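Local coordinates for CG14216 (Drosophila melanogaster, PDB 3P9Y), which removes phosphate from phosphoserine in the C-terminal domain of RNA polymerase II, and probably plays a part in RNA processing and termination, at residues S17-R22 with V37-T42; A11-D16 with E107-I112; E44-P49 with Y59-K64. The protein carries 2 engineered substitutions. All coordinates share one frame; numbering follows the deposited sequence.

Interaction 1: residues S17-R22 with V37-T42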
loop_
_atom_site.group_PDB
_atom_site.type_symbol
_atom_site.label_atom_id
_atom_site.label_comp_id
_atom_site.label_asym_id
_atom_site.label_seq_id
_atom_site.Cartn_x
_atom_site.Cartn_y
_atom_site.Cartn_z
ATOM N N SER A 17 3.641 -4.728 -3.943
ATOM C CA SER A 17 4.901 -5.323 -4.372
ATOM C C SER A 17 5.980 -4.291 -4.704
ATOM O O SER A 17 7.068 -4.327 -4.132
ATOM C CB SER A 17 4.678 -6.246 -5.568
ATOM O OG SER A 17 5.861 -6.973 -5.851
ATOM N N SER A 18 5.684 -3.369 -5.616
ATOM C CA SER A 18 6.703 -2.447 -6.115
ATOM C C SER A 18 6.560 -1.031 -5.564
ATOM O O SER A 18 7.359 -0.155 -5.892
ATOM C CB SER A 18 6.670 -2.404 -7.646
ATOM O OG SER A 18 7.009 -3.666 -8.197
ATOM N N ASN A 19 5.549 -0.820 -4.726
ATOM C CA ASN A 19 5.244 0.495 -4.165
ATOM C C ASN A 19 5.066 1.516 -5.284
ATOM O O ASN A 19 5.593 2.630 -5.220
ATOM C CB ASN A 19 6.349 0.930 -3.201
ATOM C CG ASN A 19 5.990 2.174 -2.410
ATOM O OD1 ASN A 19 4.837 2.421 -2.061
ATOM N ND2 ASN A 19 6.997 2.958 -2.113
ATOM N N MET A 20 4.310 1.117 -6.302
ATOM C CA MET A 20 4.127 1.906 -7.520
ATOM C C MET A 20 2.664 2.239 -7.782
ATOM O O MET A 20 2.309 3.399 -7.955
ATOM C CB MET A 20 4.665 1.144 -8.732
ATOM C CG MET A 20 6.090 1.497 -9.099
ATOM S SD MET A 20 6.257 3.187 -9.713
ATOM C CE MET A 20 8.027 3.380 -9.570
ATOM N N ASN A 21 1.820 1.215 -7.837
ATOM C CA ASN A 21 0.430 1.399 -8.233
ATOM C C ASN A 21 -0.531 1.342 -7.051
ATOM O O ASN A 21 -0.989 2.372 -6.568
ATOM C CB ASN A 21 0.036 0.348 -9.273
ATOM C CG ASN A 21 -1.393 0.499 -9.749
ATOM O OD1 ASN A 21 -1.928 1.607 -9.815
ATOM N ND2 ASN A 21 -2.019 -0.616 -10.094
ATOM N N ARG A 22 -0.825 0.132 -6.588
ATOM C CA ARG A 22 -1.889 -0.084 -5.607
ATOM C C ARG A 22 -1.652 0.625 -4.273
ATOM O O ARG A 22 -2.564 1.251 -3.732
ATOM C CB ARG A 22 -2.088 -1.587 -5.386
ATOM C CG ARG A 22 -2.708 -2.311 -6.586
ATOM C CD ARG A 22 -2.557 -3.835 -6.476
ATOM N NE ARG A 22 -1.154 -4.247 -6.493
ATOM C CZ ARG A 22 -0.727 -5.492 -6.291
ATOM N NH1 ARG A 22 -1.592 -6.466 -6.049
ATOM N NH2 ARG A 22 0.569 -5.760 -6.333
ATOM N N VAL A 37 -0.481 7.991 7.007
ATOM C CA VAL A 37 -0.241 6.803 6.197
ATOM C C VAL A 37 1.141 6.815 5.544
ATOM O O VAL A 37 1.633 7.861 5.112
ATOM C CB VAL A 37 -1.346 6.646 5.117
ATOM C CG1 VAL A 37 -1.448 7.908 4.258
ATOM C CG2 VAL A 37 -1.097 5.411 4.252
ATOM N N ARG A 38 1.763 5.638 5.492
ATOM C CA ARG A 38 3.012 5.427 4.763
ATOM C C ARG A 38 2.818 4.219 3.861
ATOM O O ARG A 38 1.936 3.406 4.108
ATOM C CB ARG A 38 4.180 5.185 5.727
ATOM C CG ARG A 38 4.508 6.374 6.611
ATOM C CD ARG A 38 5.769 6.137 7.426
ATOM N NE ARG A 38 6.223 7.349 8.104
ATOM C CZ ARG A 38 5.743 7.789 9.264
ATOM N NH1 ARG A 38 4.781 7.119 9.893
ATOM N NH2 ARG A 38 6.227 8.903 9.799
ATOM N N SER A 39 3.623 4.100 2.811
ATOM C CA SER A 39 3.456 3.006 1.858
ATOM C C SER A 39 4.775 2.319 1.544
ATOM O O SER A 39 5.836 2.937 1.605
ATOM C CB SER A 39 2.824 3.514 0.560
ATOM O OG SER A 39 3.607 4.541 -0.021
ATOM N N TYR A 40 4.691 1.039 1.189
ATOM C CA TYR A 40 5.869 0.237 0.886
ATOM C C TYR A 40 5.547 -0.861 -0.128
ATOM O O TYR A 40 4.382 -1.151 -0.396
ATOM C CB TYR A 40 6.405 -0.406 2.169
ATOM C CG TYR A 40 6.653 0.577 3.282
ATOM C CD1 TYR A 40 7.867 1.240 3.388
ATOM C CD2 TYR A 40 5.673 0.850 4.222
ATOM C CE1 TYR A 40 8.098 2.150 4.401
ATOM C CE2 TYR A 40 5.892 1.755 5.240
ATOM C CZ TYR A 40 7.107 2.403 5.325
ATOM O OH TYR A 40 7.332 3.308 6.336
ATOM N N GLY A 41 6.593 -1.460 -0.690
ATOM C CA GLY A 41 6.465 -2.641 -1.522
ATOM C C GLY A 41 7.250 -3.757 -0.857
ATOM O O GLY A 41 8.057 -3.488 0.021
ATOM N N THR A 42 7.023 -5.001 -1.264
ATOM C CA THR A 42 7.693 -6.138 -0.639
ATOM C C THR A 42 8.633 -6.866 -1.603
ATOM O O THR A 42 9.418 -7.714 -1.187
ATOM C CB THR A 42 6.678 -7.156 -0.084
ATOM O OG1 THR A 42 5.742 -7.511 -1.108
ATOM C CG2 THR A 42 5.932 -6.579 1.105
HETATM O O HOH W 1 6.206 -8.859 -3.377
#

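Interaction 2: residues A11-D16 with E107-I112. Engineered in segment 11-16: Asp-16 (natural residue Cys).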
loop_
_atom_site.group_PDB
_atom_site.type_symbol
_atom_site.label_atom_id
_atom_site.label_comp_id
_atom_site.label_asym_id
_atom_site.label_seq_id
_atom_site.Cartn_x
_atom_site.Cartn_y
_atom_site.Cartn_z
ATOM N N ALA A 11 -1.574 4.985 13.121
ATOM C CA ALA A 11 -0.463 4.991 12.185
ATOM C C ALA A 11 -0.667 3.826 11.225
ATOM O O ALA A 11 -0.638 2.661 11.629
ATOM C CB ALA A 11 0.862 4.859 12.920
ATOM N N VAL A 12 -0.885 4.145 9.954
ATOM C CA VAL A 12 -1.265 3.153 8.962
ATOM C C VAL A 12 -0.175 2.997 7.906
ATOM O O VAL A 12 0.471 3.967 7.521
ATOM C CB VAL A 12 -2.579 3.570 8.252
ATOM C CG1 VAL A 12 -2.958 2.562 7.171
ATOM C CG2 VAL A 12 -3.705 3.728 9.263
ATOM N N ALA A 13 0.027 1.772 7.442
ATOM C CA ALA A 13 0.851 1.533 6.266
ATOM C C ALA A 13 0.037 0.739 5.256
ATOM O O ALA A 13 -0.804 -0.064 5.636
ATOM C CB ALA A 13 2.123 0.785 6.634
ATOM N N VAL A 14 0.276 0.992 3.973
ATOM C CA VAL A 14 -0.300 0.200 2.900
ATOM C C VAL A 14 0.853 -0.363 2.084
ATOM O O VAL A 14 1.804 0.353 1.762
ATOM C CB VAL A 14 -1.215 1.041 2.002
ATOM C CG1 VAL A 14 -1.892 0.157 0.965
ATOM C CG2 VAL A 14 -2.258 1.761 2.848
ATOM N N VAL A 15 0.766 -1.647 1.755
ATOM C CA VAL A 15 1.896 -2.370 1.204
ATOM C C VAL A 15 1.481 -3.199 -0.013
ATOM O O VAL A 15 0.467 -3.905 0.012
ATOM C CB VAL A 15 2.510 -3.295 2.279
ATOM C CG1 VAL A 15 3.786 -3.933 1.775
ATOM C CG2 VAL A 15 2.768 -2.509 3.566
ATOM N N ASP A 16 2.263 -3.094 -1.081
ATOM C CA ASP A 16 2.055 -3.896 -2.280
ATOM C C ASP A 16 3.400 -4.516 -2.656
ATOM O O ASP A 16 4.221 -4.785 -1.781
ATOM C CB ASP A 16 1.497 -3.035 -3.421
ATOM C CG ASP A 16 2.396 -1.862 -3.755
ATOM O OD1 ASP A 16 3.556 -1.867 -3.309
ATOM O OD2 ASP A 16 1.943 -0.927 -4.453
ATOM N N GLU A 107 9.967 2.119 10.718
ATOM C CA GLU A 107 8.712 2.690 11.195
ATOM C C GLU A 107 7.823 1.589 11.763
ATOM O O GLU A 107 7.889 0.440 11.327
ATOM C CB GLU A 107 7.978 3.405 10.056
ATOM C CG GLU A 107 8.791 4.487 9.363
ATOM C CD GLU A 107 9.066 5.682 10.259
ATOM O OE1 GLU A 107 8.351 5.858 11.269
ATOM O OE2 GLU A 107 9.997 6.454 9.947
ATOM N N GLN A 108 6.985 1.950 12.728
ATOM C CA GLN A 108 6.020 1.017 13.297
ATOM C C GLN A 108 4.596 1.507 13.057
ATOM O O GLN A 108 4.361 2.702 12.890
ATOM C CB GLN A 108 6.271 0.847 14.792
ATOM C CG GLN A 108 7.655 0.319 15.109
ATOM C CD GLN A 108 7.800 -0.064 16.561
ATOM O OE1 GLN A 108 6.987 0.322 17.398
ATOM N NE2 GLN A 108 8.837 -0.833 16.870
ATOM N N PHE A 109 3.646 0.579 13.046
ATOM C CA PHE A 109 2.273 0.909 12.681
ATOM C C PHE A 109 1.259 0.195 13.560
ATOM O O PHE A 109 1.554 -0.834 14.160
ATOM C CB PHE A 109 2.029 0.541 11.217
ATOM C CG PHE A 109 3.041 1.124 10.274
ATOM C CD1 PHE A 109 2.897 2.415 9.798
ATOM C CD2 PHE A 109 4.143 0.384 9.875
ATOM C CE1 PHE A 109 3.837 2.960 8.934
ATOM C CE2 PHE A 109 5.082 0.920 9.010
ATOM C CZ PHE A 109 4.928 2.211 8.540
ATOM N N ASP A 110 0.062 0.762 13.639
ATOM C CA ASP A 110 -1.059 0.118 14.303
ATOM C C ASP A 110 -1.782 -0.803 13.336
ATOM O O ASP A 110 -2.317 -1.832 13.738
ATOM C CB ASP A 110 -2.044 1.161 14.829
ATOM C CG ASP A 110 -1.400 2.125 15.803
ATOM O OD1 ASP A 110 -0.868 1.660 16.834
ATOM O OD2 ASP A 110 -1.421 3.342 15.532
ATOM N N ILE A 111 -1.817 -0.418 12.062
ATOM C CA ILE A 111 -2.467 -1.230 11.035
ATOM C C ILE A 111 -1.628 -1.257 9.763
ATOM O O ILE A 111 -1.172 -0.220 9.286
ATOM C CB ILE A 111 -3.870 -0.696 10.682
ATOM C CG1 ILE A 111 -4.756 -0.646 11.931
ATOM C CG2 ILE A 111 -4.513 -1.569 9.615
ATOM C CD1 ILE A 111 -6.165 -0.110 11.672
ATOM N N ILE A 112 -1.430 -2.451 9.220
ATOM C CA ILE A 112 -0.738 -2.615 7.953
ATOM C C ILE A 112 -1.678 -3.305 6.976
ATOM O O ILE A 112 -2.078 -4.441 7.194
ATOM C CB ILE A 112 0.537 -3.467 8.119
ATOM C CG1 ILE A 112 1.462 -2.832 9.164
ATOM C CG2 ILE A 112 1.251 -3.624 6.782
ATOM C CD1 ILE A 112 2.713 -3.648 9.463
#

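Interaction 3: residues E44-P49 with Y59-K64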
loop_
_atom_site.group_PDB
_atom_site.type_symbol
_atom_site.label_atom_id
_atom_site.label_comp_id
_atom_site.label_asym_id
_atom_site.label_seq_id
_atom_site.Cartn_x
_atom_site.Cartn_y
_atom_site.Cartn_z
ATOM N N GLU A 44 11.733 -7.643 -4.310
ATOM C CA GLU A 44 13.168 -7.418 -4.229
ATOM C C GLU A 44 13.517 -6.153 -5.002
ATOM O O GLU A 44 14.447 -5.434 -4.648
ATOM C CB GLU A 44 13.929 -8.620 -4.796
ATOM C CG GLU A 44 13.820 -9.871 -3.937
ATOM C CD GLU A 44 14.493 -11.080 -4.567
ATOM O OE1 GLU A 44 14.730 -11.067 -5.797
ATOM O OE2 GLU A 44 14.781 -12.047 -3.828
ATOM N N ARG A 45 12.750 -5.884 -6.053
ATOM C CA ARG A 45 12.982 -4.716 -6.891
ATOM C C ARG A 45 11.670 -4.116 -7.386
ATOM O O ARG A 45 10.631 -4.779 -7.403
ATOM C CB ARG A 45 13.852 -5.099 -8.092
ATOM C CG ARG A 45 15.225 -5.629 -7.715
ATOM C CD ARG A 45 15.951 -6.198 -8.920
ATOM N NE ARG A 45 17.252 -6.754 -8.558
ATOM C CZ ARG A 45 18.074 -7.357 -9.414
ATOM N NH1 ARG A 45 17.734 -7.487 -10.690
ATOM N NH2 ARG A 45 19.239 -7.831 -8.993
ATOM N N VAL A 46 11.732 -2.852 -7.788
ATOM C CA VAL A 46 10.594 -2.171 -8.392
ATOM C C VAL A 46 10.435 -2.619 -9.840
ATOM O O VAL A 46 11.389 -2.591 -10.609
ATOM C CB VAL A 46 10.784 -0.645 -8.353
ATOM C CG1 VAL A 46 9.594 0.059 -8.986
ATOM C CG2 VAL A 46 10.993 -0.181 -6.920
ATOM N N LYS A 47 9.228 -3.029 -10.213
ATOM C CA LYS A 47 8.989 -3.585 -11.539
ATOM C C LYS A 47 7.778 -2.957 -12.217
ATOM O O LYS A 47 6.654 -3.105 -11.746
ATOM C CB LYS A 47 8.782 -5.100 -11.446
ATOM C CG LYS A 47 10.016 -5.882 -11.014
ATOM C CD LYS A 47 9.798 -7.380 -11.190
ATOM C CE LYS A 47 11.084 -8.177 -10.996
ATOM N NZ LYS A 47 11.628 -8.080 -9.611
ATOM N N LEU A 48 8.017 -2.264 -13.325
ATOM C CA LEU A 48 6.944 -1.705 -14.140
ATOM C C LEU A 48 6.872 -2.440 -15.469
ATOM O O LEU A 48 7.881 -2.942 -15.956
ATOM C CB LEU A 48 7.175 -0.215 -14.400
ATOM C CG LEU A 48 6.981 0.728 -13.214
ATOM C CD1 LEU A 48 8.005 0.460 -12.134
ATOM C CD2 LEU A 48 7.065 2.174 -13.669
ATOM N N PRO A 49 5.676 -2.503 -16.066
ATOM C CA PRO A 49 5.517 -3.170 -17.363
ATOM C C PRO A 49 6.268 -2.422 -18.463
ATOM O O PRO A 49 6.541 -1.233 -18.315
ATOM C CB PRO A 49 4.008 -3.108 -17.605
ATOM C CG PRO A 49 3.549 -1.921 -16.824
ATOM C CD PRO A 49 4.428 -1.869 -15.611
ATOM N N TYR A 59 13.940 -1.520 -11.506
ATOM C CA TYR A 59 14.803 -0.589 -10.793
ATOM C C TYR A 59 14.963 -1.047 -9.356
ATOM O O TYR A 59 14.200 -1.882 -8.875
ATOM C CB TYR A 59 14.200 0.816 -10.808
ATOM C CG TYR A 59 13.748 1.268 -12.174
ATOM C CD1 TYR A 59 14.561 2.062 -12.969
ATOM C CD2 TYR A 59 12.508 0.894 -12.671
ATOM C CE1 TYR A 59 14.151 2.472 -14.219
ATOM C CE2 TYR A 59 12.089 1.298 -13.916
ATOM C CZ TYR A 59 12.912 2.088 -14.687
ATOM O OH TYR A 59 12.490 2.487 -15.932
ATOM N N GLU A 60 15.957 -0.494 -8.672
ATOM C CA GLU A 60 16.175 -0.801 -7.270
ATOM C C GLU A 60 15.284 0.101 -6.434
ATOM O O GLU A 60 14.958 1.210 -6.851
ATOM C CB GLU A 60 17.641 -0.567 -6.891
ATOM C CG GLU A 60 18.633 -1.470 -7.620
ATOM C CD GLU A 60 18.551 -2.920 -7.172
ATOM O OE1 GLU A 60 18.327 -3.167 -5.967
ATOM O OE2 GLU A 60 18.719 -3.814 -8.030
ATOM N N PHE A 61 14.880 -0.368 -5.259
ATOM C CA PHE A 61 14.180 0.494 -4.329
ATOM C C PHE A 61 15.129 1.621 -3.959
ATOM O O PHE A 61 16.327 1.397 -3.798
ATOM C CB PHE A 61 13.734 -0.284 -3.092
ATOM C CG PHE A 61 12.464 -1.058 -3.297
ATOM C CD1 PHE A 61 11.233 -0.478 -3.027
ATOM C CD2 PHE A 61 12.498 -2.358 -3.771
ATOM C CE1 PHE A 61 10.062 -1.183 -3.216
ATOM C CE2 PHE A 61 11.333 -3.070 -3.965
ATOM C CZ PHE A 61 10.110 -2.482 -3.687
ATOM N N GLY A 62 14.603 2.835 -3.849
ATOM C CA GLY A 62 15.438 3.995 -3.601
ATOM C C GLY A 62 15.625 4.850 -4.841
ATOM O O GLY A 62 15.972 6.021 -4.733
ATOM N N THR A 63 15.411 4.269 -6.017
ATOM C CA THR A 63 15.412 5.038 -7.257
ATOM C C THR A 63 14.256 6.034 -7.213
ATOM O O THR A 63 13.102 5.638 -7.077
ATOM C CB THR A 63 15.225 4.137 -8.500
ATOM O OG1 THR A 63 16.184 3.072 -8.487
ATOM C CG2 THR A 63 15.392 4.943 -9.781
ATOM N N LYS A 64 14.563 7.321 -7.319
ATOM C CA LYS A 64 13.532 8.354 -7.306
ATOM C C LYS A 64 12.493 8.111 -8.397
ATOM O O LYS A 64 12.835 7.706 -9.508
ATOM C CB LYS A 64 14.155 9.734 -7.507
ATOM C CG LYS A 64 15.073 10.194 -6.389
ATOM C CD LYS A 64 15.598 11.594 -6.689
ATOM C CE LYS A 64 16.719 11.999 -5.752
ATOM N NZ LYS A 64 17.319 13.305 -6.139
HETATM O O HOH W 2 15.944 -3.190 -4.686
#

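Interaction 1: residues S17-R22 with V37-T42
Ser-17 and Gly-41 bring their backbones close at the end of strand 36-41, with CA atoms 4.2 Å apart. The CA of Gly-41 approaches Ser-17 O at 3.2 Å in a CA-H...O contact. With no side chain on Gly-41, the loop can lie directly against the strand.

Asn-19 lies along the strand rather than across it. Its CG stands anti to the backbone N (chi1 -170°), which carries the side chain over the peptide between Tyr-40 and Gly-41. There Asn-19 CB sits 3.5 Å from Gly-41 N, and the amide reaches on toward Ser-39. The hydroxyl of Ser-39 is held from elsewhere, by Lys-96 and His-27.

Residues 17-22 form most of the phosphate-binding loop of the CX5R signature, which runs from position 16, a cysteine in nature and here the engineered Asp-16, to Arg-22. The backbone N-H groups of Ser-17, Ser-18, Met-20 and Asn-21, with Arg-22 NE, hydrogen-bond the modified side chain of the bound peptide.

Beyond Gly-41 a water joins two hydroxyls. It lies 3.1 Å from Ser-17 OG and 2.7 Å from Thr-42 OG1. Thr-42 OG1 sits between its own backbone N and carbonyl carbon (chi1 52°), where it also hydrogen-bonds the backbone O of Asp-16. The methyl of Thr-42 packs on Val-15.

Interaction 2: residues A11-D16 with E107-I112
Val-12 and Ala-13 pair in parallel with Ile-111 and Ile-112, joining strands 11-16 and 111-114 of the central sheet. Ala-13 N donates to Ile-111 O at 3.0 Å, nearly in line with the carbonyl. The pairing starts at Ala-11 O, which takes two N-H groups. Asp-110 N lies 2.9 Å from Ala-11 O; Ile-111 N makes a weak bond to Ala-11 O at 3.3 Å.

Asp-110 also binds Ala-11 through its side chain. Its OD2 accepts from Ala-11 N at 2.9 Å in an almost straight bond (176°). The N-H meets the anti side of the carboxylate, 18° out of its plane.

Phe-109 turns its ring over Ala-13. Ala-13 CB stands 3.5 Å from the centroid of the Phe-109 ring, almost on the ring normal, in a CH-pi contact. The Phe-109 CG is anti to the carbonyl carbon (chi1 -53°), which carries the ring forward, in the direction of strand 11-16. Ala-11 O lies at the ring edge. Further along the sheet face of Ala-13 and Ile-112, Val-15 CG2 meets Ile-112 CG2 at 3.7 Å. On the face of Val-12 and Ile-111, both side chains pack on Ile-163 of helix 149-167.

Strand 11-16 thus runs between 36-41 and 111-114, and leads into the phosphate-binding loop, as is characteristic of the low-molecular-weight tyrosine phosphatase-like fold.

Interaction 3: residues E44-P49 with Y59-K64
One water bridges the two segments: it donates to Glu-44 O at 2.7 Å and to Glu-60 OE1 at 2.7 Å, and accepts from Phe-61 N. It lies at the edge of the Phe-61 ring.

The bend of Glu-60 at chi2 (-70°) lets its carboxylate serve two partners. While OE1 takes the water, OE2 lies over one face of the Arg-45 guanidinium, 3.3 Å from NE. This salt bridge rests on charge alone, since no N-H points at the oxygen. The two side chains run side by side in the same direction.

Val-46 and Tyr-59 form an antiparallel hydrogen-bonded pair. Tyr-59 N donates to Val-46 O at 2.9 Å, and Val-46 N to Tyr-59 O at 2.9 Å. Val-46 CG2 stands over the centre of the Phe-61 ring, 3.8 Å from its centroid, in a CH-pi contact.

A type II turn from Glu-60 to Thr-63 follows, and Lys-64 stands at the N-cap position, right before helix 65-82. Tyr-59 packs on Ile-68 and Leu-72 of that helix and hydrogen-bonds its Asp-71. The small hairpin of 46-48 and 57-59 therefore lies against helix 65-82, while Leu-48 also reaches Leu-89 of helix 85-95.

How the interactions relate
Interactions 1 and 2 share the central sheet, where strands 36-41 and 11-16 are neighbours; their centres are 11 Å apart. Interaction 3 lies 11 Å from interaction 1, centre to centre, in a separate two-stranded sheet. Interactions 2 and 3 do not touch, their nearest atoms being about 7 Å apart. Interaction 1 connects the two sides: Ser-18 OG accepts a hydrogen bond from Lys-47 N, and Met-20 packs on Val-46 and Leu-48. Along the chain, interaction 1 closes before interaction 3 opens, and the segments of interaction 2 enclose both. The central sheet thus carries the phosphate-binding loop, and the hairpin beside it gives further contacts to the bound peptide through Lys-47, Leu-48 and Pro-49.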